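Local coordinates for protein BauA (Acinetobacter baumannii, PDB 6HCP) that takes up iron as the ferric preacinetobactin receptor, an outer-membrane transporter of the TonB-dependent family, at residues S452-P457 with G491-A496; N459-T464 with G502-P507. All blocks are in the same frame, centred on the assembly; numbering follows the deposited sequence.

Contacts 1 and 2 join the same two loops of the beta-barrel, the one between strands 436-451 and 461-473 and the one between strands 478-489 and 508-520. Contact 1 lies further out, at the surface. It relies on side-chain amides, a proline carbonyl and one leucine. Contact 2 is partly buried and lies where the chain enters strand 461-473. It relies on lysine methylenes, isoleucine, alanine and two prolines, with its polar links carried by ethanediol and water. The centres of contacts 1 and 2 are about 12 Å apart. Backbone bonds between Ala494 and residues Gly502 and Glu503 tie the two contacts together, and Ile504 packs against Gln493 and Pro457.

Contact 1: S452-P457 with G491-A496; sequences SVNTLP and GDQAPA
Gln493 reaches across to Asn454, Leu456 and Pro457 with its side-chain amide. Its CG is anti to the backbone N (chi1 179°), and the chain runs extended from there. This carries the amide away from its own backbone and into the opposite loop. NE2 donates to Pro457 O at 2.9 Å. The bond uses a lone pair in the carbonyl plane, and its N-H...O angle is 157°. The oxygen is tilted slightly from the amide plane of Gln493. NE2 also donates to Gly502 O, so the nitrogen is gripped by two backbone carbonyls, one from each loop.

The other end of the amide meets Asn454. There ND2 lies 3.5 Å from Gln493 OE1, a weak hydrogen bond. The two amide planes are turned 68° from each other, so they do not stack. Asn454 OD1 faces back to its own loop and accepts a weak bond from Leu456 N at 3.1 Å. That bond helps to set the rotation of the asparagine amide.

Both segments belong to loops that link barrel strands. By the topology of TonB-dependent receptors, these loops should lie on the extracellular side. Asp492, Ala494 and Pro495 of segment 491-496 also pack on Phe552 of strand 549-569.

Leu456 supplies the apolar part. Its CB sits over one face of the Gln493 amide, 3.6 Å from NE2 and 3.8 Å from CD. Ile504 lies over the other face, so the flat group is held between two aliphatic side chains. Further along the leucine, CD1 comes within 3.7 Å of Ala494 O and also approaches Pro495 CA and Ala496 N. The ring of Pro457 adds a smaller touch, with CD 3.9 Å from Gln493 NE2.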
ATOM      1  N   SER A 452     -34.644 -12.704  38.934  1.00 36.97           N
ATOM      2  CA  SER A 452     -35.866 -13.509  39.063  1.00 39.83           C
ATOM      3  C   SER A 452     -35.548 -15.008  39.121  1.00 42.32           C
ATOM      4  O   SER A 452     -36.427 -15.775  39.479  1.00 51.78           O
ATOM      5  CB  SER A 452     -36.836 -13.226  37.953  1.00 39.53           C
ATOM      6  OG  SER A 452     -36.322 -13.714  36.720  1.00 36.00           O
ATOM      7  N   VAL A 453     -34.308 -15.423  38.829  1.00 36.59           N
ATOM      8  CA  VAL A 453     -33.966 -16.838  38.914  1.00 43.76           C
ATOM      9  C   VAL A 453     -32.965 -17.108  40.046  1.00 46.75           C
ATOM     10  O   VAL A 453     -32.528 -18.231  40.204  1.00 49.14           O
ATOM     11  CB  VAL A 453     -33.421 -17.384  37.585  1.00 43.78           C
ATOM     12  CG1 VAL A 453     -34.495 -17.341  36.509  1.00 52.56           C
ATOM     13  CG2 VAL A 453     -32.153 -16.655  37.158  1.00 41.94           C
ATOM     14  N   ASN A 454     -32.609 -16.087  40.828  1.00 52.29           N
ATOM     15  CA  ASN A 454     -31.757 -16.282  41.989  1.00 53.68           C
ATOM     16  C   ASN A 454     -32.619 -16.862  43.106  1.00 45.00           C
ATOM     17  O   ASN A 454     -33.641 -16.279  43.443  1.00 60.78           O
ATOM     18  CB  ASN A 454     -31.122 -14.971  42.462  1.00 54.64           C
ATOM     19  CG  ASN A 454     -30.075 -15.163  43.535  1.00 54.07           C
ATOM     20  OD1 ASN A 454     -29.474 -16.236  43.645  1.00 45.17           O
ATOM     21  ND2 ASN A 454     -29.774 -14.091  44.254  1.00 47.01           N
ATOM     22  N   THR A 455     -32.154 -17.945  43.736  1.00 43.74           N
ATOM     23  CA  THR A 455     -32.854 -18.455  44.932  1.00 55.17           C
ATOM     24  C   THR A 455     -32.143 -17.977  46.207  1.00 53.35           C
ATOM     25  O   THR A 455     -32.730 -18.009  47.292  1.00 51.29           O
ATOM     26  CB  THR A 455     -32.984 -19.983  44.895  1.00 53.37           C
ATOM     27  OG1 THR A 455     -31.688 -20.508  44.603  1.00 57.13           O
ATOM     28  CG2 THR A 455     -33.991 -20.451  43.864  1.00 65.12           C
ATOM     29  N   LEU A 456     -30.914 -17.472  46.064  1.00 44.19           N
ATOM     30  CA  LEU A 456     -30.135 -17.000  47.214  1.00 41.38           C
ATOM     31  C   LEU A 456     -30.673 -15.644  47.668  1.00 38.41           C
ATOM     32  O   LEU A 456     -31.409 -14.971  46.947  1.00 36.68           O
ATOM     33  CB  LEU A 456     -28.648 -16.926  46.836  1.00 44.78           C
ATOM     34  CG  LEU A 456     -27.975 -18.257  46.488  1.00 42.33           C
ATOM     35  CD1 LEU A 456     -26.538 -18.035  46.042  1.00 42.23           C
ATOM     36  CD2 LEU A 456     -28.012 -19.228  47.656  1.00 42.92           C
ATOM     37  N   PRO A 457     -30.395 -15.233  48.925  1.00 36.63           N
ATOM     38  CA  PRO A 457     -30.951 -13.990  49.460  1.00 40.24           C
ATOM     39  C   PRO A 457     -30.515 -12.773  48.622  1.00 32.82           C
ATOM     40  O   PRO A 457     -29.451 -12.788  47.979  1.00 33.00           O
ATOM     41  CB  PRO A 457     -30.365 -13.914  50.885  1.00 42.68           C
ATOM     42  CG  PRO A 457     -29.987 -15.346  51.227  1.00 42.92           C
ATOM     43  CD  PRO A 457     -29.553 -15.952  49.901  1.00 43.30           C
ATOM     44  N   GLY A 491     -20.287  -6.065  45.580  1.00 25.28           N
ATOM     45  CA  GLY A 491     -19.760  -7.304  46.116  1.00 25.37           C
ATOM     46  C   GLY A 491     -20.348  -8.528  45.428  1.00 25.34           C
ATOM     47  O   GLY A 491     -21.485  -8.529  44.996  1.00 29.35           O
ATOM     48  N   ASP A 492     -19.534  -9.569  45.313  1.00 27.29           N
ATOM     49  CA  ASP A 492     -19.988 -10.862  44.807  1.00 30.52           C
ATOM     50  C   ASP A 492     -20.782 -11.590  45.906  1.00 34.75           C
ATOM     51  O   ASP A 492     -20.648 -11.287  47.119  1.00 30.51           O
ATOM     52  CB  ASP A 492     -18.791 -11.715  44.401  1.00 30.49           C
ATOM     53  CG  ASP A 492     -18.049 -11.200  43.175  1.00 37.80           C
ATOM     54  OD1 ASP A 492     -18.693 -10.560  42.340  1.00 43.00           O
ATOM     55  OD2 ASP A 492     -16.892 -11.609  42.996  1.00 40.94           O
ATOM     56  N   GLN A 493     -21.505 -12.636  45.486  1.00 31.98           N
ATOM     57  CA  GLN A 493     -22.295 -13.476  46.404  1.00 29.93           C
ATOM     58  C   GLN A 493     -21.720 -14.895  46.423  1.00 35.17           C
ATOM     59  O   GLN A 493     -21.427 -15.469  45.378  1.00 33.86           O
ATOM     60  CB  GLN A 493     -23.766 -13.502  46.002  1.00 31.30           C
ATOM     61  CG  GLN A 493     -24.622 -14.376  46.920  1.00 30.92           C
ATOM     62  CD  GLN A 493     -26.093 -14.119  46.724  1.00 32.73           C
ATOM     63  OE1 GLN A 493     -26.560 -13.975  45.601  1.00 33.94           O
ATOM     64  NE2 GLN A 493     -26.838 -14.013  47.814  1.00 30.93           N
ATOM     65  N   ALA A 494     -21.491 -15.414  47.633  1.00 30.69           N
ATOM     66  CA  ALA A 494     -20.957 -16.747  47.828  1.00 29.42           C
ATOM     67  C   ALA A 494     -21.972 -17.762  47.301  1.00 32.02           C
ATOM     68  O   ALA A 494     -23.173 -17.630  47.537  1.00 33.66           O
ATOM     69  CB  ALA A 494     -20.636 -16.965  49.280  1.00 30.17           C
ATOM     70  N   PRO A 495     -21.530 -18.774  46.529  1.00 35.73           N
ATOM     71  CA  PRO A 495     -22.447 -19.808  46.035  1.00 43.33           C
ATOM     72  C   PRO A 495     -22.976 -20.737  47.147  1.00 34.15           C
ATOM     73  O   PRO A 495     -22.399 -20.789  48.244  1.00 34.20           O
ATOM     74  CB  PRO A 495     -21.569 -20.558  45.016  1.00 38.89           C
ATOM     75  CG  PRO A 495     -20.167 -20.431  45.574  1.00 42.48           C
ATOM     76  CD  PRO A 495     -20.121 -19.041  46.189  1.00 38.49           C
ATOM     77  N   ALA A 496     -23.969 -21.567  46.802  1.00 40.05           N
ATOM     78  CA  ALA A 496     -24.616 -22.518  47.726  1.00 39.40           C
ATOM     79  C   ALA A 496     -23.639 -23.602  48.212  1.00 41.94           C
ATOM     80  O   ALA A 496     -23.883 -24.229  49.250  1.00 42.71           O
ATOM     81  CB  ALA A 496     -25.827 -23.127  47.057  1.00 44.84           C
TER

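Contact 2: N459-T464 with G502-P507; sequences NAKSAT and GEIFPP. With EDO (1,2-ethanediol), chain Y.
Lys461 and Ile504 meet where strand 461-473 leaves its loop, probably at the extracellular rim of the barrel. The loop 502-507 runs beside it toward strand 508-520. The two segments head in nearly the same direction, 30° apart. The lysine chain bends at chi2 (-65°) and then runs straight. Its methylenes follow the loop backbone, with CE 3.5 Å from Ile504 O. Ile504 points toward segment 459-464: CG2 packs on Lys461 CG at 3.9 Å, and CD1 reaches Asn459 N at 3.7 Å.

Further down, the prolines lie against the strand backbone. Pro507 CD is 3.6 Å from Ser462 C, and Pro506 CB touches Ser462 O. Ala463 CB meets Pro507 CB. Ser462 turns away, and its OG bonds Thr446 on the neighbouring strand 436-451.

An ethanediol, probably from the crystallisation liquor, lies between the Lys461 ammonium group and the Ile504 backbone N. Lys461 NZ donates to its O1 at 2.9 Å and weakly to its O2. Ile504 N donates to O2 at 2.9 Å in an almost straight bond. A water bonded to Ile504 O at 2.8 Å also makes a weak link to NZ. The segments are therefore joined directly by van der Waals packing, partly of carbon against backbone carbonyls, while their polar link here is made through small molecules. Water probably takes the place of the ethanediol in the native setting.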
ATOM      1  N   ASN A 459     -30.074  -8.675  49.254  1.00 31.33           N
ATOM      2  CA  ASN A 459     -30.037  -7.631  50.302  1.00 31.30           C
ATOM      3  C   ASN A 459     -29.134  -6.494  49.821  1.00 28.47           C
ATOM      4  O   ASN A 459     -28.063  -6.766  49.247  1.00 30.81           O
ATOM      5  CB  ASN A 459     -29.513  -8.187  51.630  1.00 35.09           C
ATOM      6  CG  ASN A 459     -30.417  -9.255  52.220  1.00 37.82           C
ATOM      7  OD1 ASN A 459     -30.040 -10.424  52.353  1.00 45.30           O
ATOM      8  ND2 ASN A 459     -31.616  -8.851  52.566  1.00 31.92           N
ATOM      9  N   ALA A 460     -29.492  -5.269  50.200  1.00 29.42           N
ATOM     10  CA  ALA A 460     -28.643  -4.072  49.984  1.00 28.55           C
ATOM     11  C   ALA A 460     -27.404  -4.157  50.864  1.00 30.21           C
ATOM     12  O   ALA A 460     -27.443  -4.711  51.958  1.00 29.97           O
ATOM     13  CB  ALA A 460     -29.419  -2.811  50.278  1.00 30.30           C
ATOM     14  N   LYS A 461     -26.292  -3.631  50.350  1.00 25.02           N
ATOM     15  CA  LYS A 461     -25.054  -3.531  51.089  1.00 23.46           C
ATOM     16  C   LYS A 461     -24.489  -2.123  50.867  1.00 30.01           C
ATOM     17  O   LYS A 461     -24.811  -1.469  49.881  1.00 27.23           O
ATOM     18  CB  LYS A 461     -24.042  -4.599  50.653  1.00 28.01           C
ATOM     19  CG  LYS A 461     -24.466  -6.039  50.917  1.00 28.78           C
ATOM     20  CD  LYS A 461     -24.595  -6.392  52.390  1.00 28.76           C
ATOM     21  CE  LYS A 461     -25.318  -7.711  52.577  1.00 33.53           C
ATOM     22  NZ  LYS A 461     -25.428  -8.080  54.001  1.00 32.66           N
ATOM     23  N   SER A 462     -23.603  -1.691  51.763  1.00 27.61           N
ATOM     24  CA  SER A 462     -23.124  -0.307  51.770  1.00 27.74           C
ATOM     25  C   SER A 462     -21.630  -0.311  52.047  1.00 23.86           C
ATOM     26  O   SER A 462     -21.087  -1.238  52.695  1.00 26.84           O
ATOM     27  CB  SER A 462     -23.850   0.544  52.806  1.00 28.53           C
ATOM     28  OG  SER A 462     -25.229   0.619  52.504  1.00 30.44           O
ATOM     29  N   ALA A 463     -20.997   0.810  51.693  1.00 25.19           N
ATOM     30  CA  ALA A 463     -19.653   1.104  52.092  1.00 25.42           C
ATOM     31  C   ALA A 463     -19.464   2.620  52.158  1.00 26.58           C
ATOM     32  O   ALA A 463     -20.163   3.371  51.476  1.00 27.58           O
ATOM     33  CB  ALA A 463     -18.679   0.483  51.127  1.00 30.74           C
ATOM     34  N   THR A 464     -18.417   3.020  52.876  1.00 26.45           N
ATOM     35  CA  THR A 464     -18.041   4.421  53.007  1.00 26.34           C
ATOM     36  C   THR A 464     -16.617   4.588  52.489  1.00 25.82           C
ATOM     37  O   THR A 464     -15.738   3.819  52.870  1.00 28.17           O
ATOM     38  CB  THR A 464     -18.127   4.897  54.467  1.00 26.29           C
ATOM     39  OG1 THR A 464     -19.428   4.585  54.958  1.00 28.29           O
ATOM     40  CG2 THR A 464     -17.892   6.381  54.601  1.00 28.37           C
ATOM     41  N   GLY A 502     -24.449 -17.835  50.185  1.00 32.06           N
ATOM     42  CA  GLY A 502     -25.364 -16.739  49.982  1.00 33.94           C
ATOM     43  C   GLY A 502     -24.882 -15.432  50.611  1.00 28.80           C
ATOM     44  O   GLY A 502     -25.533 -14.427  50.458  1.00 30.60           O
ATOM     45  N   GLU A 503     -23.716 -15.430  51.259  1.00 27.91           N
ATOM     46  CA  GLU A 503     -23.166 -14.181  51.806  1.00 28.28           C
ATOM     47  C   GLU A 503     -22.906 -13.213  50.645  1.00 30.84           C
ATOM     48  O   GLU A 503     -22.274 -13.591  49.647  1.00 30.78           O
ATOM     49  CB  GLU A 503     -21.880 -14.415  52.593  1.00 31.19           C
ATOM     50  CG  GLU A 503     -21.289 -13.122  53.136  1.00 33.20           C
ATOM     51  CD  GLU A 503     -20.065 -13.253  54.021  1.00 33.32           C
ATOM     52  OE1 GLU A 503     -19.579 -14.389  54.231  1.00 32.91           O
ATOM     53  OE2 GLU A 503     -19.643 -12.216  54.557  1.00 33.13           O
ATOM     54  N   ILE A 504     -23.417 -11.988  50.771  1.00 27.99           N
ATOM     55  CA  ILE A 504     -23.142 -10.908  49.801  1.00 28.65           C
ATOM     56  C   ILE A 504     -22.111  -9.952  50.398  1.00 29.85           C
ATOM     57  O   ILE A 504     -22.381  -9.315  51.408  1.00 28.39           O
ATOM     58  CB  ILE A 504     -24.427 -10.159  49.426  1.00 28.46           C
ATOM     59  CG1 ILE A 504     -25.510 -11.115  48.920  1.00 32.71           C
ATOM     60  CG2 ILE A 504     -24.131  -9.039  48.424  1.00 30.42           C
ATOM     61  CD1 ILE A 504     -26.895 -10.495  48.845  1.00 34.58           C
ATOM     62  N   PHE A 505     -20.945  -9.850  49.763  1.00 25.05           N
ATOM     63  CA  PHE A 505     -19.923  -8.936  50.207  1.00 27.74           C
ATOM     64  C   PHE A 505     -20.373  -7.496  49.970  1.00 26.91           C
ATOM     65  O   PHE A 505     -21.219  -7.222  49.120  1.00 25.96           O
ATOM     66  CB  PHE A 505     -18.576  -9.184  49.531  1.00 27.53           C
ATOM     67  CG  PHE A 505     -17.882 -10.456  49.944  1.00 30.99           C
ATOM     68  CD1 PHE A 505     -18.052 -10.982  51.214  1.00 36.97           C
ATOM     69  CD2 PHE A 505     -17.124 -11.176  49.033  1.00 35.30           C
ATOM     70  CE1 PHE A 505     -17.473 -12.193  51.561  1.00 38.73           C
ATOM     71  CE2 PHE A 505     -16.476 -12.339  49.411  1.00 37.16           C
ATOM     72  CZ  PHE A 505     -16.644 -12.844  50.679  1.00 39.19           C
ATOM     73  N   PRO A 506     -19.928  -6.557  50.833  1.00 29.52           N
ATOM     74  CA  PRO A 506     -20.200  -5.140  50.619  1.00 26.36           C
ATOM     75  C   PRO A 506     -19.453  -4.669  49.379  1.00 24.60           C
ATOM     76  O   PRO A 506     -18.515  -5.337  48.950  1.00 26.87           O
ATOM     77  CB  PRO A 506     -19.642  -4.484  51.887  1.00 27.26           C
ATOM     78  CG  PRO A 506     -18.507  -5.389  52.282  1.00 31.11           C
ATOM     79  CD  PRO A 506     -18.999  -6.785  51.958  1.00 31.23           C
ATOM     80  N   PRO A 507     -19.710  -3.434  48.910  1.00 24.21           N
ATOM     81  CA  PRO A 507     -18.917  -2.863  47.822  1.00 24.79           C
ATOM     82  C   PRO A 507     -17.431  -2.975  48.149  1.00 25.90           C
ATOM     83  O   PRO A 507     -17.007  -2.710  49.291  1.00 26.84           O
ATOM     84  CB  PRO A 507     -19.425  -1.412  47.758  1.00 27.34           C
ATOM     85  CG  PRO A 507     -20.868  -1.527  48.217  1.00 27.99           C
ATOM     86  CD  PRO A 507     -20.812  -2.554  49.329  1.00 26.20           C
TER
HETATM   87  C1  EDO Y 822     -27.059 -11.533  54.367  1.00 61.61           C
HETATM   88  O1  EDO Y 822     -27.341 -10.172  54.663  1.00 60.33           O
HETATM   89  C2  EDO Y 822     -26.489 -11.515  52.970  1.00 33.74           C
HETATM   90  O2  EDO Y 822     -25.028 -11.350  53.075  1.00 32.87           O
HETATM   91  O   HOH W   1     -21.958  -8.094  53.839  1.00 34.34           O